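PDB 5N4K: nucleoprotein from Human coronavirus NL63, which probably packages the positive-strand viral RNA genome into a helical ribonucleocapsid, the present chain being its N-terminal RNA-binding domain. Local coordinates for residues A[30-35]-A[131-136]; A[36-41]-A[81-86]; A[50-55]-A[111-116]; A[61-66]-A[116-121]. All blocks are in the same frame, centred on the assembly; numbering follows the deposited sequence. Where two conformers were deposited one is given.

Contact 1 (A[30-35]-A[131-136])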
loop_
_atom_site.group_PDB
_atom_site.type_symbol
_atom_site.label_atom_id
_atom_site.label_comp_id
_atom_site.label_asym_id
_atom_site.label_seq_id
_atom_site.Cartn_x
_atom_site.Cartn_y
_atom_site.Cartn_z
ATOM N N SER A 30 -9.877 5.442 -0.091
ATOM C CA SER A 30 -10.238 6.050 -1.381
ATOM C C SER A 30 -11.624 6.633 -1.296
ATOM O O SER A 30 -12.492 6.115 -0.629
ATOM C CB SER A 30 -10.193 4.974 -2.446
ATOM O OG SER A 30 -10.656 5.373 -3.728
ATOM N N PHE A 31 -11.832 7.698 -2.036
ATOM C CA PHE A 31 -13.183 8.240 -2.207
ATOM C C PHE A 31 -14.086 7.279 -2.936
ATOM O O PHE A 31 -15.352 7.478 -2.895
ATOM C CB PHE A 31 -13.169 9.549 -2.962
ATOM C CG PHE A 31 -12.645 10.712 -2.191
ATOM C CD1 PHE A 31 -13.438 11.313 -1.253
ATOM C CD2 PHE A 31 -11.397 11.269 -2.384
ATOM C CE1 PHE A 31 -13.006 12.353 -0.478
ATOM C CE2 PHE A 31 -10.939 12.342 -1.615
ATOM C CZ PHE A 31 -11.762 12.901 -0.623
ATOM N N TYR A 32 -13.561 6.306 -3.667
ATOM C CA TYR A 32 -14.323 5.484 -4.564
ATOM C C TYR A 32 -14.244 4.004 -4.226
ATOM O O TYR A 32 -13.252 3.549 -3.688
ATOM C CB TYR A 32 -13.869 5.673 -6.035
ATOM C CG TYR A 32 -13.976 7.083 -6.460
ATOM C CD1 TYR A 32 -15.220 7.645 -6.833
ATOM C CD2 TYR A 32 -12.859 7.966 -6.455
ATOM C CE1 TYR A 32 -15.371 8.992 -7.121
ATOM C CE2 TYR A 32 -12.976 9.301 -6.722
ATOM C CZ TYR A 32 -14.221 9.809 -7.047
ATOM O OH TYR A 32 -14.415 11.085 -7.425
ATOM N N MET A 33 -15.290 3.250 -4.571
ATOM C CA MET A 33 -15.190 1.825 -4.621
ATOM C C MET A 33 -14.060 1.379 -5.528
ATOM O O MET A 33 -13.759 2.058 -6.520
ATOM C CB MET A 33 -16.542 1.203 -5.106
ATOM C CG MET A 33 -17.650 1.293 -4.020
ATOM S SD MET A 33 -17.320 0.410 -2.511
ATOM C CE MET A 33 -17.522 -1.304 -3.050
ATOM N N PRO A 34 -13.463 0.225 -5.261
ATOM C CA PRO A 34 -12.428 -0.316 -6.162
ATOM C C PRO A 34 -13.002 -0.858 -7.442
ATOM O O PRO A 34 -14.219 -1.131 -7.571
ATOM C CB PRO A 34 -11.783 -1.411 -5.349
ATOM C CG PRO A 34 -12.871 -1.877 -4.414
ATOM C CD PRO A 34 -13.698 -0.685 -4.141
ATOM N N LEU A 35 -12.108 -1.104 -8.408
ATOM C CA LEU A 35 -12.393 -1.932 -9.552
ATOM C C LEU A 35 -11.718 -3.278 -9.298
ATOM O O LEU A 35 -10.687 -3.406 -8.583
ATOM C CB LEU A 35 -11.863 -1.358 -10.851
ATOM C CG LEU A 35 -12.295 0.064 -11.089
ATOM C CD1 LEU A 35 -11.605 0.569 -12.396
ATOM C CD2 LEU A 35 -13.774 0.193 -11.129
ATOM N N LYS A 131 -19.119 6.859 3.181
ATOM C CA LYS A 131 -19.146 5.682 2.323
ATOM C C LYS A 131 -18.438 6.015 0.949
ATOM O O LYS A 131 -18.585 7.118 0.426
ATOM C CB LYS A 131 -20.598 5.315 2.025
ATOM C CG LYS A 131 -20.806 3.906 1.547
ATOM N N PRO A 132 -17.669 5.054 0.450
ATOM C CA PRO A 132 -17.104 5.217 -0.892
ATOM C C PRO A 132 -18.156 5.372 -1.987
ATOM O O PRO A 132 -19.286 4.867 -1.879
ATOM C CB PRO A 132 -16.264 3.948 -1.069
ATOM C CG PRO A 132 -16.863 2.964 -0.199
ATOM C CD PRO A 132 -17.398 3.717 0.970
ATOM N N LEU A 133 -17.866 6.130 -2.978
ATOM C CA LEU A 133 -18.775 6.273 -4.121
ATOM C C LEU A 133 -18.467 5.291 -5.199
ATOM O O LEU A 133 -17.349 4.958 -5.470
ATOM C CB LEU A 133 -18.613 7.660 -4.643
ATOM C CG LEU A 133 -18.819 8.856 -3.669
ATOM C CD1 LEU A 133 -18.114 10.054 -4.220
ATOM C CD2 LEU A 133 -20.287 9.186 -3.612
ATOM N N GLU A 134 -19.461 4.864 -5.980
ATOM C CA GLU A 134 -19.237 4.090 -7.136
ATOM C C GLU A 134 -18.603 5.032 -8.179
ATOM O O GLU A 134 -19.099 6.133 -8.511
ATOM C CB GLU A 134 -20.609 3.600 -7.744
ATOM C CG GLU A 134 -20.388 2.910 -9.091
ATOM C CD GLU A 134 -21.567 2.091 -9.537
ATOM O OE1 GLU A 134 -22.326 2.619 -10.377
ATOM O OE2 GLU A 134 -21.680 0.941 -9.053
ATOM N N PRO A 135 -17.431 4.639 -8.748
ATOM C CA PRO A 135 -16.792 5.517 -9.747
ATOM C C PRO A 135 -17.448 5.476 -11.100
ATOM O O PRO A 135 -17.711 4.379 -11.591
ATOM C CB PRO A 135 -15.397 4.954 -9.773
ATOM C CG PRO A 135 -15.490 3.537 -9.495
ATOM C CD PRO A 135 -16.642 3.441 -8.486
ATOM N N LYS A 136 -17.686 6.622 -11.681
ATOM C CA LYS A 136 -18.247 6.705 -13.048
ATOM C C LYS A 136 -17.173 7.355 -13.933
ATOM O O LYS A 136 -16.426 8.232 -13.444
ATOM C CB LYS A 136 -19.480 7.614 -13.022
ATOM C CG LYS A 136 -20.611 7.033 -12.182
ATOM C CD LYS A 136 -21.423 6.071 -12.976
ATOM C CE LYS A 136 -22.420 6.935 -13.791
ATOM N NZ LYS A 136 -22.774 6.663 -15.217
HETATM O O HOH W 1 -16.467 9.069 -0.853
#
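Tyr32 and Leu133 meet through an isolated beta bridge, a single backbone pairing between two loops of the N-terminal RNA-binding domain. Leu133 N donates to Phe31 O over 2.9 Å in an almost straight bond (176°), and Met33 N donates to Leu133 O at 2.8 Å, coming from above the carbonyl plane. The bridge leaves Tyr32 to fill the corner between Leu133 and Pro135. Its chi1 of -58° sets CG beside the backbone N, which brings the ring between these two residues, with Leu133 O near its plane at the edge. CB lies 3.6 Å from Leu133 O and close to Pro135 CB; CG keeps near the same two atoms. Further out, CD1 comes within 3.9 Å of Pro135 CA, while CE1 reaches Leu133 CD1 at 4.1 Å. Phe31 CB sits over one face of the ring, offset toward its rim. At the tip, OH pairs with the hydroxyl of Tyr90, so a long aromatic residue with a polar end suits this buried place. Next along the chain, in the conformer given and so with some doubt, Met33 SD lies 3.5 Å from Pro132 CG. The missing N-H of Pro132 costs nothing, since the bridge takes its donor from Leu133, and the ring offers Met33 an apolar surface. Just before the bridge, Ser30 OG accepts from Tyr32 N at 3.1 Å, forming an ST turn, and is also hydrogen-bonded to Phe88 O. A water in the plane of the Phe31 ring, at its edge, donates to Phe31 O at 2.8 Å and to Lys131 O.

Contact 2 (A[36-41]-A[81-86]); sequences LVSSDK and DLPPKV. With SO4 (sulfate ion), chain F.
The compact rings of Pro83 and Pro84 lie against Val37, with Pro83 CB 3.3 Å from Val37 O and Pro84 CD about as near to it. Val37 CB meets Pro84 at CG, and Phe26 of the second subunit also packs on that ring. Having no N-H, the prolines cannot donate within the sheet, yet their carbonyls still accept: Val37 N reaches Pro84 O at 3.0 Å in a nearly straight bond (N-H...O 168°) that comes in nearly along the C=O axis. Next to this bond, Leu36 and Lys85 form an antiparallel non-hydrogen-bonded pair with both side chains on one face. With Leu36 CG anti to its N (chi1 -164°), CD1 comes to lie 3.7 Å from Lys85 CG. The lysine's extended chain thus has an apolar partner at its base while its NZ donates to sulfate O2 at 2.6 Å. Arg71 and Gln69 also bind this ion, which probably came from the crystallisation liquor. Val37 CG2 touches Val86 CG1 at 4.1 Å, two branched side chains meeting at about a right angle. Strand 35-37 lies between strands 80-90 and 145-147, where Leu36 pairs with Ser146, and Val37 reaches Val46 of helix 43-46.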
loop_
_atom_site.group_PDB
_atom_site.type_symbol
_atom_site.label_atom_id
_atom_site.label_comp_id
_atom_site.label_asym_id
_atom_site.label_seq_id
_atom_site.Cartn_x
_atom_site.Cartn_y
_atom_site.Cartn_z
ATOM N N LEU A 36 -12.252 -4.311 -9.986
ATOM C CA LEU A 36 -11.685 -5.617 -10.000
ATOM C C LEU A 36 -10.995 -5.838 -11.372
ATOM O O LEU A 36 -11.575 -5.505 -12.395
ATOM C CB LEU A 36 -12.891 -6.601 -9.791
ATOM C CG LEU A 36 -12.460 -7.951 -9.400
ATOM C CD1 LEU A 36 -11.910 -8.001 -7.958
ATOM C CD2 LEU A 36 -13.706 -8.854 -9.552
ATOM N N VAL A 37 -9.816 -6.440 -11.362
ATOM C CA VAL A 37 -9.083 -6.731 -12.595
ATOM C C VAL A 37 -9.153 -8.215 -12.849
ATOM O O VAL A 37 -8.452 -8.986 -12.192
ATOM C CB VAL A 37 -7.637 -6.292 -12.517
ATOM C CG1 VAL A 37 -7.013 -6.384 -13.885
ATOM C CG2 VAL A 37 -7.518 -4.842 -12.118
ATOM N N SER A 38 -10.041 -8.614 -13.782
ATOM C CA SER A 38 -10.188 -10.038 -14.076
ATOM C C SER A 38 -9.259 -10.398 -15.263
ATOM O O SER A 38 -8.344 -9.601 -15.666
ATOM C CB SER A 38 -11.667 -10.343 -14.275
ATOM O OG SER A 38 -12.380 -10.052 -13.042
ATOM N N SER A 39 -9.495 -11.482 -15.924
ATOM C CA SER A 39 -8.490 -12.013 -16.923
ATOM C C SER A 39 -6.975 -12.065 -16.466
ATOM O O SER A 39 -6.696 -12.016 -15.266
ATOM C CB SER A 39 -8.707 -11.338 -18.283
ATOM O OG SER A 39 -8.216 -12.089 -19.364
ATOM N N ASP A 40 -6.025 -12.214 -17.411
ATOM C CA ASP A 40 -4.608 -12.457 -17.063
ATOM C C ASP A 40 -3.695 -11.201 -16.924
ATOM O O ASP A 40 -2.829 -11.094 -16.003
ATOM C CB ASP A 40 -3.948 -13.516 -18.013
ATOM C CG ASP A 40 -4.359 -13.409 -19.514
ATOM O OD1 ASP A 40 -4.945 -12.414 -19.993
ATOM O OD2 ASP A 40 -4.097 -14.394 -20.242
ATOM N N LYS A 41 -3.996 -10.226 -17.763
ATOM C CA LYS A 41 -3.125 -9.063 -18.002
ATOM C C LYS A 41 -2.880 -8.209 -16.753
ATOM O O LYS A 41 -3.764 -8.049 -15.889
ATOM C CB LYS A 41 -3.713 -8.164 -19.094
ATOM C CG LYS A 41 -3.983 -8.801 -20.482
ATOM C CD LYS A 41 -4.903 -7.872 -21.286
ATOM C CE LYS A 41 -5.375 -8.418 -22.631
ATOM N NZ LYS A 41 -6.303 -7.456 -23.317
ATOM N N ASP A 81 -5.460 -17.640 -5.358
ATOM C CA ASP A 81 -5.180 -16.284 -5.804
ATOM C C ASP A 81 -6.462 -15.725 -6.464
ATOM O O ASP A 81 -7.094 -16.389 -7.307
ATOM C CB ASP A 81 -3.999 -16.255 -6.746
ATOM C CG ASP A 81 -2.663 -16.510 -6.020
ATOM O OD1 ASP A 81 -2.489 -16.083 -4.888
ATOM O OD2 ASP A 81 -1.837 -17.185 -6.594
ATOM N N LEU A 82 -6.848 -14.540 -6.050
ATOM C CA LEU A 82 -8.067 -13.880 -6.516
ATOM C C LEU A 82 -7.679 -12.723 -7.472
ATOM O O LEU A 82 -6.527 -12.273 -7.534
ATOM C CB LEU A 82 -8.830 -13.349 -5.381
ATOM C CG LEU A 82 -9.344 -14.426 -4.387
ATOM C CD1 LEU A 82 -10.074 -13.691 -3.326
ATOM C CD2 LEU A 82 -10.327 -15.346 -5.127
ATOM N N PRO A 83 -8.614 -12.242 -8.314
ATOM C CA PRO A 83 -8.364 -11.064 -9.095
ATOM C C PRO A 83 -7.999 -9.914 -8.164
ATOM O O PRO A 83 -8.555 -9.701 -7.112
ATOM C CB PRO A 83 -9.683 -10.787 -9.764
ATOM C CG PRO A 83 -10.252 -12.176 -9.928
ATOM C CD PRO A 83 -9.950 -12.835 -8.652
ATOM N N PRO A 84 -6.992 -9.148 -8.617
ATOM C CA PRO A 84 -6.626 -7.998 -7.786
ATOM C C PRO A 84 -7.671 -6.919 -7.816
ATOM O O PRO A 84 -8.463 -6.834 -8.754
ATOM C CB PRO A 84 -5.302 -7.510 -8.385
ATOM C CG PRO A 84 -5.231 -8.080 -9.690
ATOM C CD PRO A 84 -6.059 -9.337 -9.734
ATOM N N LYS A 85 -7.696 -6.089 -6.786
ATOM C CA LYS A 85 -8.475 -4.893 -6.783
ATOM C C LYS A 85 -7.544 -3.684 -6.995
ATOM O O LYS A 85 -6.357 -3.743 -6.750
ATOM C CB LYS A 85 -9.266 -4.709 -5.499
ATOM C CG LYS A 85 -10.507 -5.617 -5.434
ATOM C CD LYS A 85 -11.174 -5.510 -4.070
ATOM C CE LYS A 85 -12.301 -6.513 -4.069
ATOM N NZ LYS A 85 -12.930 -6.619 -2.713
ATOM N N VAL A 86 -8.122 -2.627 -7.547
ATOM C CA VAL A 86 -7.427 -1.345 -7.657
ATOM C C VAL A 86 -8.267 -0.251 -7.036
ATOM O O VAL A 86 -9.491 -0.191 -7.240
ATOM C CB VAL A 86 -7.048 -1.013 -9.129
ATOM C CG1 VAL A 86 -5.944 -1.918 -9.630
ATOM C CG2 VAL A 86 -8.255 -1.060 -10.081
HETATM S S SO4 F . -10.988 -8.148 -0.136
HETATM O O1 SO4 F . -10.491 -9.480 -0.534
HETATM O O2 SO4 F . -10.873 -7.154 -1.216
HETATM O O3 SO4 F . -10.009 -7.696 0.854
HETATM O O4 SO4 F . -12.413 -8.120 0.302
#

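Contact 3 (A[50-55]-A[111-116]); sequences NLVPIG and VAKEGA. With SO4 (sulfate ion), chain J.
Val52 directs its CG2 methyl into the end of strand 108-112, where it lies 3.8 Å from Ala112 CA and 3.9 Å from Val111 CG2. Its chi1 of -175° puts CG2 beside its own backbone N, facing that strand. CG2 rests on the CA side of the Ala112 backbone, with the Ala112 methyl turned to the other side, where it meets Ile63, while the branched Val111 brings CG2 to within 3.6 Å of Leu51 O. Beside them, the CA of Asn50 makes a C-H...O contact of 3.3 Å with Ala112 O. Lys113 runs extended past Val52 and crosses Ile54 at about a right angle, so that NZ comes 3.7 Å from Ile54 CG1. Its charged tip is satisfied by Ser138 OG and by a water that accepts at 2.9 Å.

Two turns set up these positions. On one side Leu51 is the centre of an inverse gamma turn, in which Val52 N bonds back to Asn50 O. On the other, strand 108-112 ends in a type II beta turn from Lys113 to Ala116. Gly115 suits its third position, where phi is positive (96°) and a side chain would collide with the carbonyl oxygen of Glu114. At the turn, Glu114 N donates to O4 of a sulfate, probably from the crystallisation liquor, at 3.0 Å (162°), and Arg49 also bonds the ion. Asn50 points its amide at the same sulfate, though the modelled approach is too short to be trusted. Further out, Leu51 O accepts from Trp66 NE1, Ala112 pairs by backbone with Arg49, and Phe88 touches both Val52 and Val111.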
loop_
_atom_site.group_PDB
_atom_site.type_symbol
_atom_site.label_atom_id
_atom_site.label_comp_id
_atom_site.label_asym_id
_atom_site.label_seq_id
_atom_site.Cartn_x
_atom_site.Cartn_y
_atom_site.Cartn_z
ATOM N N ASN A 50 -6.514 7.535 -19.189
ATOM C CA ASN A 50 -7.329 8.594 -18.741
ATOM C C ASN A 50 -8.529 8.097 -17.906
ATOM O O ASN A 50 -9.532 8.809 -17.786
ATOM C CB ASN A 50 -7.883 9.437 -19.917
ATOM C CG ASN A 50 -8.579 8.561 -20.936
ATOM O OD1 ASN A 50 -8.440 7.370 -21.046
ATOM N ND2 ASN A 50 -9.294 9.309 -21.847
ATOM N N LEU A 51 -8.343 6.976 -17.206
ATOM C CA LEU A 51 -9.436 6.376 -16.384
ATOM C C LEU A 51 -9.430 7.068 -15.043
ATOM O O LEU A 51 -8.984 6.504 -14.010
ATOM C CB LEU A 51 -9.247 4.917 -16.302
ATOM C CG LEU A 51 -10.511 4.199 -15.669
ATOM C CD1 LEU A 51 -11.644 4.151 -16.695
ATOM C CD2 LEU A 51 -10.218 2.819 -15.196
ATOM N N VAL A 52 -10.006 8.271 -14.987
ATOM C CA VAL A 52 -10.161 9.082 -13.800
ATOM C C VAL A 52 -11.653 9.143 -13.409
ATOM O O VAL A 52 -12.442 9.645 -14.236
ATOM C CB VAL A 52 -9.606 10.537 -13.951
ATOM C CG1 VAL A 52 -9.691 11.263 -12.681
ATOM C CG2 VAL A 52 -8.170 10.542 -14.503
ATOM N N PRO A 53 -12.023 8.734 -12.184
ATOM C CA PRO A 53 -13.443 8.886 -11.784
ATOM C C PRO A 53 -13.870 10.281 -11.883
ATOM O O PRO A 53 -13.165 11.228 -11.650
ATOM C CB PRO A 53 -13.455 8.445 -10.332
ATOM C CG PRO A 53 -12.307 7.563 -10.196
ATOM C CD PRO A 53 -11.219 8.067 -11.154
ATOM N N ILE A 54 -15.149 10.467 -12.226
ATOM C CA ILE A 54 -15.755 11.793 -12.353
ATOM C C ILE A 54 -16.406 12.304 -11.041
ATOM O O ILE A 54 -16.902 11.495 -10.310
ATOM C CB ILE A 54 -16.875 11.728 -13.470
ATOM C CG1 ILE A 54 -16.263 11.410 -14.849
ATOM C CG2 ILE A 54 -17.714 12.993 -13.528
ATOM C CD1 ILE A 54 -17.279 10.890 -15.847
ATOM N N GLY A 55 -16.326 13.595 -10.790
ATOM C CA GLY A 55 -17.214 14.330 -9.833
ATOM C C GLY A 55 -16.579 15.061 -8.664
ATOM O O GLY A 55 -17.284 15.558 -7.812
ATOM N N VAL A 111 -2.989 7.816 -14.067
ATOM C CA VAL A 111 -4.094 8.241 -14.959
ATOM C C VAL A 111 -4.220 9.714 -14.900
ATOM O O VAL A 111 -4.003 10.399 -13.891
ATOM C CB VAL A 111 -5.437 7.550 -14.578
ATOM C CG1 VAL A 111 -5.423 6.080 -14.958
ATOM C CG2 VAL A 111 -5.778 7.801 -13.105
ATOM N N ALA A 112 -4.638 10.319 -16.058
ATOM C CA ALA A 112 -4.921 11.752 -16.124
ATOM C C ALA A 112 -5.823 12.030 -17.311
ATOM O O ALA A 112 -5.673 11.389 -18.341
ATOM C CB ALA A 112 -3.631 12.567 -16.334
ATOM N N LYS A 113 -6.709 12.983 -17.133
ATOM C CA LYS A 113 -7.470 13.473 -18.249
ATOM C C LYS A 113 -6.859 14.729 -18.855
ATOM O O LYS A 113 -6.053 15.386 -18.245
ATOM C CB LYS A 113 -8.846 13.825 -17.795
ATOM C CG LYS A 113 -9.705 12.585 -17.522
ATOM C CD LYS A 113 -11.119 13.113 -17.222
ATOM C CE LYS A 113 -12.177 12.116 -17.456
ATOM N NZ LYS A 113 -13.464 12.589 -16.897
ATOM N N GLU A 114 -7.246 15.009 -20.124
ATOM C CA GLU A 114 -6.852 16.218 -20.803
ATOM C C GLU A 114 -7.224 17.431 -19.979
ATOM O O GLU A 114 -8.335 17.534 -19.360
ATOM C CB GLU A 114 -7.563 16.256 -22.154
ATOM C CG GLU A 114 -7.095 17.403 -22.998
ATOM C CD GLU A 114 -7.755 17.405 -24.381
ATOM O OE1 GLU A 114 -8.936 17.723 -24.463
ATOM O OE2 GLU A 114 -7.113 17.079 -25.386
ATOM N N GLY A 115 -6.298 18.357 -19.814
ATOM C CA GLY A 115 -6.477 19.555 -18.992
ATOM C C GLY A 115 -5.952 19.458 -17.589
ATOM O O GLY A 115 -5.944 20.514 -16.904
ATOM N N ALA A 116 -5.629 18.244 -17.127
ATOM C CA ALA A 116 -5.096 18.118 -15.801
ATOM C C ALA A 116 -3.715 18.794 -15.694
ATOM O O ALA A 116 -2.985 18.880 -16.735
ATOM C CB ALA A 116 -4.935 16.704 -15.397
HETATM S S SO4 J . -9.137 12.645 -22.344
HETATM O O1 SO4 J . -9.771 11.359 -22.651
HETATM O O2 SO4 J . -9.815 13.677 -23.149
HETATM O O3 SO4 J . -7.670 12.689 -22.613
HETATM O O4 SO4 J . -9.067 12.831 -20.981
HETATM O O HOH W 2 -12.609 12.843 -14.126
#

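Contact 4 (A[61-66]-A[116-121]); sequences EQIGYW and AKTVNT
Ile63 is the tightly packed part of this contact, pressed against Ala116 with their CB atoms 3.8 Å apart. The Ala116 methyl, being the whole side chain, fits between Ile63 CB and Gln62 O, 3.6 Å from the latter. With CG1 anti to the backbone N (chi1 -180°), Ile63 spreads its two arms along the loop. CG2 comes 3.7 Å from Lys117 O, and CD1 reaches Thr118 CG2 at 4.0 Å. The packing continues where buried Glu61 crosses Thr121. CB and CG of Glu61 lie against CB and CG2 of Thr121, and the carboxylate oxygen OE2 also passes 3.7 Å from Thr121 CB. The polar ends look to other partners: Glu61 OE2 to Ser122 OG, OE1 to Asn58 N, and Thr121 OG1 to Leu91 O. Packing, rather than hydrogen bonding, therefore joins the two segments.

The other side is looser. Lys117, Val119 and Asn120 are exposed, with CB pointing away from residues 61-66. Thr118 straddles the two, its CG2 reaching back to Ile63 although its CB points away, and the inverse gamma turn it centres is closed by a weak bond from Val119 N to Lys117 O. Polar Lys117 and Asn120 suit such a solvent-facing place.

Ile63 begins strand 63-73, which lies between strands 108-112 and 80-90. The backbone of Ile63 pairs with Leu91, just past the end of strand 80-90, Gly64 pairs with Val111 of strand 108-112, and the loop 116-121 leaves the sheet just after that strand.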
loop_
_atom_site.group_PDB
_atom_site.type_symbol
_atom_site.label_atom_id
_atom_site.label_comp_id
_atom_site.label_asym_id
_atom_site.label_seq_id
_atom_site.Cartn_x
_atom_site.Cartn_y
_atom_site.Cartn_z
ATOM N N GLU A 61 -7.331 19.061 -11.626
ATOM C CA GLU A 61 -7.183 18.030 -10.599
ATOM C C GLU A 61 -7.615 16.657 -11.065
ATOM O O GLU A 61 -7.641 15.732 -10.242
ATOM C CB GLU A 61 -7.908 18.424 -9.325
ATOM C CG GLU A 61 -7.314 19.621 -8.647
ATOM C CD GLU A 61 -8.098 20.105 -7.413
ATOM O OE1 GLU A 61 -9.352 20.254 -7.579
ATOM O OE2 GLU A 61 -7.444 20.348 -6.331
ATOM N N GLN A 62 -7.939 16.443 -12.328
ATOM C CA GLN A 62 -8.449 15.146 -12.803
ATOM C C GLN A 62 -7.256 14.261 -13.186
ATOM O O GLN A 62 -6.948 13.961 -14.317
ATOM C CB GLN A 62 -9.399 15.269 -13.968
ATOM C CG GLN A 62 -10.614 16.208 -13.742
ATOM C CD GLN A 62 -11.328 15.895 -12.452
ATOM O OE1 GLN A 62 -11.843 14.783 -12.338
ATOM N NE2 GLN A 62 -11.341 16.768 -11.555
ATOM N N ILE A 63 -6.542 13.830 -12.127
ATOM C CA ILE A 63 -5.245 13.171 -12.272
ATOM C C ILE A 63 -4.969 12.380 -10.959
ATOM O O ILE A 63 -5.274 12.872 -9.871
ATOM C CB ILE A 63 -4.150 14.237 -12.561
ATOM C CG1 ILE A 63 -2.791 13.564 -12.723
ATOM C CG2 ILE A 63 -4.145 15.348 -11.528
ATOM C CD1 ILE A 63 -1.815 14.510 -13.446
ATOM N N GLY A 64 -4.337 11.218 -11.101
ATOM C CA GLY A 64 -3.982 10.466 -9.920
ATOM C C GLY A 64 -3.512 9.113 -10.311
ATOM O O GLY A 64 -2.881 8.894 -11.338
ATOM N N TYR A 65 -3.795 8.149 -9.408
ATOM C CA TYR A 65 -3.328 6.777 -9.626
ATOM C C TYR A 65 -4.307 5.738 -9.088
ATOM O O TYR A 65 -5.083 6.036 -8.172
ATOM C CB TYR A 65 -1.884 6.512 -8.982
ATOM C CG TYR A 65 -1.861 6.791 -7.478
ATOM C CD1 TYR A 65 -1.700 8.061 -6.956
ATOM C CD2 TYR A 65 -2.052 5.751 -6.558
ATOM C CE1 TYR A 65 -1.671 8.311 -5.570
ATOM C CE2 TYR A 65 -2.025 5.983 -5.215
ATOM C CZ TYR A 65 -1.862 7.239 -4.723
ATOM O OH TYR A 65 -1.939 7.450 -3.363
ATOM N N TRP A 66 -4.198 4.558 -9.681
ATOM C CA TRP A 66 -4.838 3.324 -9.171
ATOM C C TRP A 66 -3.783 2.498 -8.476
ATOM O O TRP A 66 -2.763 2.231 -9.029
ATOM C CB TRP A 66 -5.505 2.579 -10.285
ATOM C CG TRP A 66 -6.668 3.250 -10.903
ATOM C CD1 TRP A 66 -6.646 4.130 -11.956
ATOM C CD2 TRP A 66 -8.049 3.160 -10.514
ATOM N NE1 TRP A 66 -7.876 4.551 -12.254
ATOM C CE2 TRP A 66 -8.776 3.996 -11.378
ATOM C CE3 TRP A 66 -8.710 2.500 -9.501
ATOM C CZ2 TRP A 66 -10.165 4.130 -11.270
ATOM C CZ3 TRP A 66 -10.103 2.639 -9.367
ATOM C CH2 TRP A 66 -10.790 3.447 -10.229
ATOM N N ALA A 116 -5.629 18.244 -17.127
ATOM C CA ALA A 116 -5.096 18.118 -15.801
ATOM C C ALA A 116 -3.715 18.794 -15.694
ATOM O O ALA A 116 -2.985 18.880 -16.735
ATOM C CB ALA A 116 -4.935 16.704 -15.397
ATOM N N LYS A 117 -3.311 19.177 -14.504
ATOM C CA LYS A 117 -1.958 19.603 -14.259
ATOM C C LYS A 117 -1.259 18.637 -13.324
ATOM O O LYS A 117 -1.829 18.085 -12.330
ATOM C CB LYS A 117 -1.992 20.942 -13.659
ATOM C CG LYS A 117 -2.555 21.992 -14.609
ATOM C CD LYS A 117 -2.247 23.418 -14.068
ATOM C CE LYS A 117 -1.577 23.560 -12.660
ATOM N NZ LYS A 117 -0.077 23.718 -12.593
ATOM N N THR A 118 0.012 18.477 -13.570
ATOM C CA THR A 118 0.840 17.462 -12.871
ATOM C C THR A 118 1.327 18.034 -11.526
ATOM O O THR A 118 2.484 18.090 -11.260
ATOM C CB THR A 118 2.000 16.904 -13.727
ATOM O OG1 THR A 118 2.753 18.033 -14.169
ATOM C CG2 THR A 118 1.480 16.182 -14.952
ATOM N N VAL A 119 0.433 18.511 -10.677
ATOM C CA VAL A 119 0.721 18.962 -9.360
ATOM C C VAL A 119 -0.237 18.346 -8.362
ATOM O O VAL A 119 -1.377 17.969 -8.726
ATOM C CB VAL A 119 0.745 20.454 -9.180
ATOM C CG1 VAL A 119 1.729 21.088 -10.133
ATOM C CG2 VAL A 119 -0.594 21.050 -9.321
ATOM N N ASN A 120 0.163 18.318 -7.113
ATOM C CA ASN A 120 -0.633 17.719 -6.062
ATOM C C ASN A 120 -1.972 18.430 -6.034
ATOM O O ASN A 120 -2.094 19.673 -6.077
ATOM C CB ASN A 120 0.012 17.810 -4.701
ATOM C CG ASN A 120 1.183 16.913 -4.592
ATOM O OD1 ASN A 120 1.317 15.963 -5.312
ATOM N ND2 ASN A 120 2.035 17.176 -3.603
ATOM N N THR A 121 -3.029 17.653 -5.910
ATOM C CA THR A 121 -4.380 18.198 -5.814
ATOM C C THR A 121 -4.730 18.606 -4.366
ATOM O O THR A 121 -4.009 18.329 -3.439
ATOM C CB THR A 121 -5.449 17.177 -6.296
ATOM O OG1 THR A 121 -5.611 16.136 -5.280
ATOM C CG2 THR A 121 -5.103 16.537 -7.594
#

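All four contacts belong to the one RNA-binding domain, built round an antiparallel sheet ordered 108-112, 63-73, 80-90, 35-37, 145-147. Contact 1 joins the two loops that enclose the other three along the chain, so 30-35 comes first and 131-136 last. Contacts 3 and 4 are close neighbours, with centres about 8 Å apart, and share Ala116 at the 108-112 edge. Contact 2 lies toward the other edge, about 24 Å from contact 4 between centres. Contact 1 touches all three, bonding through Leu35 O to Val86 N and through Lys136 O to Ile54 N. Long loops are thus tied to a small sheet in a domain with little helix.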